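PDB 2Q74: inositol-1-monophosphatase from Mycobacterium tuberculosis, which probably catalyses the magnesium-dependent removal of phosphate from inositol 1-phosphate, yielding free myo-inositol for mycobacterial metabolism. Local coordinates for residues Asn17-Ala22 / Arg142-Ala147. Sequence-based numbering, arbitrary orientation.
Sequences NLAAEA and RTVYSA
Ser-146 OG hydrogen-bonds to Glu-16 OE2, one helical turn before Ala-19, and so ties strand 143-148 to helix 8-33 beside the point where Val-144 meets Ala-19 and Ala-20. Between residues 17-22 and 142-147 themselves no hydrogen bond forms; their contact is a small apolar one, in which the forked end of Val-144 meets two successive alanines. CG1 of Val-144 stands anti to the backbone N (chi1 -175°), which spreads the two methyls over different residues. Ala-19 CB lies 4.3 Å from Val-144 CG1, while Ala-20 CB lies 4.2 Å from Val-144 CG2. With a methyl as the whole side chain of each helical residue, the backbones come fairly near, the CA atoms of Ala-20 and Val-144 being 6.8 Å apart. Ala-19 is buried, whereas Ala-20 sits at the solvent-facing margin. Helix 8-33 lies on one face of the large mixed sheet, and Ala-19 also reaches Ala-135 and Ala-137 of the adjacent strand 130-138. Farther from the strand, Leu-18 and Ala-22 pack on helix 55-74. From the other face of the sheet, Tyr-145 and Ala-147 contact Ile-242 of helix 233-245, so strand 143-148 is sandwiched between helical layers, as expected of the alpha-beta-alpha-beta-alpha fold of inositol monophosphatases.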
loop_
_atom_site.group_PDB
_atom_site.type_symbol
_atom_site.label_atom_id
_atom_site.label_comp_id
_atom_site.label_asym_id
_atom_site.label_seq_id
_atom_site.Cartn_x
_atom_site.Cartn_y
_atom_site.Cartn_z
ATOM N N ASN A 17 19.073 16.144 -1.202
ATOM C CA ASN A 17 18.881 17.165 -0.195
ATOM C C ASN A 17 17.548 17.871 -0.349
ATOM O O ASN A 17 16.825 18.058 0.621
ATOM C CB ASN A 17 20.025 18.159 -0.262
ATOM C CG ASN A 17 21.332 17.570 0.208
ATOM O OD1 ASN A 17 21.360 16.651 1.005
ATOM N ND2 ASN A 17 22.420 18.104 -0.283
ATOM N N LEU A 18 17.214 18.243 -1.573
ATOM C CA LEU A 18 15.948 18.913 -1.826
ATOM C C LEU A 18 14.753 18.013 -1.535
ATOM O O LEU A 18 13.762 18.464 -0.942
ATOM C CB LEU A 18 15.870 19.418 -3.262
ATOM C CG LEU A 18 16.748 20.606 -3.613
ATOM C CD1 LEU A 18 16.295 21.167 -4.925
ATOM C CD2 LEU A 18 16.681 21.674 -2.552
ATOM N N ALA A 19 14.854 16.749 -1.945
ATOM C CA ALA A 19 13.817 15.769 -1.675
ATOM C C ALA A 19 13.568 15.641 -0.163
ATOM O O ALA A 19 12.407 15.719 0.306
ATOM C CB ALA A 19 14.193 14.425 -2.274
ATOM N N ALA A 20 14.649 15.484 0.599
ATOM C CA ALA A 20 14.559 15.312 2.059
ATOM C C ALA A 20 13.965 16.546 2.724
ATOM O O ALA A 20 13.085 16.436 3.596
ATOM C CB ALA A 20 15.917 15.011 2.668
ATOM N N GLU A 21 14.458 17.715 2.319
ATOM C CA GLU A 21 13.912 18.989 2.781
ATOM C C GLU A 21 12.421 19.089 2.539
ATOM O O GLU A 21 11.656 19.348 3.448
ATOM C CB GLU A 21 14.563 20.143 2.032
ATOM C CG GLU A 21 15.840 20.660 2.596
ATOM C CD GLU A 21 16.315 21.856 1.809
ATOM O OE1 GLU A 21 15.555 22.848 1.715
ATOM O OE2 GLU A 21 17.429 21.784 1.245
ATOM N N ALA A 22 12.029 18.906 1.287
ATOM C CA ALA A 22 10.642 19.056 0.867
ATOM C C ALA A 22 9.733 18.046 1.585
ATOM O O ALA A 22 8.629 18.394 2.003
ATOM C CB ALA A 22 10.532 18.930 -0.642
ATOM N N ARG A 142 9.968 8.438 5.920
ATOM C CA ARG A 142 11.174 9.202 6.226
ATOM C C ARG A 142 12.417 8.584 5.622
ATOM O O ARG A 142 13.459 8.489 6.264
ATOM C CB ARG A 142 11.323 9.392 7.736
ATOM C CG ARG A 142 10.286 10.304 8.282
ATOM C CD ARG A 142 10.317 10.436 9.766
ATOM N NE ARG A 142 9.255 11.356 10.149
ATOM C CZ ARG A 142 8.802 11.535 11.380
ATOM N NH1 ARG A 142 9.319 10.850 12.397
ATOM N NH2 ARG A 142 7.818 12.403 11.599
ATOM N N THR A 143 12.293 8.161 4.372
ATOM C CA THR A 143 13.408 7.562 3.636
ATOM C C THR A 143 13.580 8.284 2.292
ATOM O O THR A 143 12.668 8.951 1.823
ATOM C CB THR A 143 13.133 6.073 3.403
ATOM O OG1 THR A 143 11.926 5.936 2.641
ATOM C CG2 THR A 143 12.932 5.352 4.721
ATOM N N VAL A 144 14.744 8.136 1.673
ATOM C CA VAL A 144 15.000 8.766 0.383
ATOM C C VAL A 144 15.731 7.792 -0.530
ATOM O O VAL A 144 16.780 7.238 -0.182
ATOM C CB VAL A 144 15.792 10.100 0.517
ATOM C CG1 VAL A 144 15.940 10.780 -0.846
ATOM C CG2 VAL A 144 15.088 11.052 1.476
ATOM N N TYR A 145 15.149 7.573 -1.702
ATOM C CA TYR A 145 15.759 6.737 -2.738
ATOM C C TYR A 145 16.455 7.683 -3.684
ATOM O O TYR A 145 15.913 8.743 -3.973
ATOM C CB TYR A 145 14.676 5.968 -3.498
ATOM C CG TYR A 145 13.847 5.033 -2.646
ATOM C CD1 TYR A 145 12.762 5.507 -1.891
ATOM C CD2 TYR A 145 14.151 3.682 -2.585
ATOM C CE1 TYR A 145 11.996 4.635 -1.096
ATOM C CE2 TYR A 145 13.407 2.816 -1.835
ATOM C CZ TYR A 145 12.324 3.286 -1.078
ATOM O OH TYR A 145 11.621 2.382 -0.316
ATOM N N SER A 146 17.633 7.307 -4.182
ATOM C CA SER A 146 18.302 8.132 -5.189
ATOM C C SER A 146 19.222 7.356 -6.096
ATOM O O SER A 146 19.621 6.239 -5.778
ATOM C CB SER A 146 19.091 9.248 -4.514
ATOM O OG SER A 146 20.043 8.726 -3.593
ATOM N N ALA A 147 19.570 7.966 -7.227
ATOM C CA ALA A 147 20.446 7.339 -8.197
ATOM C C ALA A 147 21.038 8.402 -9.100
ATOM O O ALA A 147 20.553 9.532 -9.132
ATOM C CB ALA A 147 19.673 6.335 -9.007
#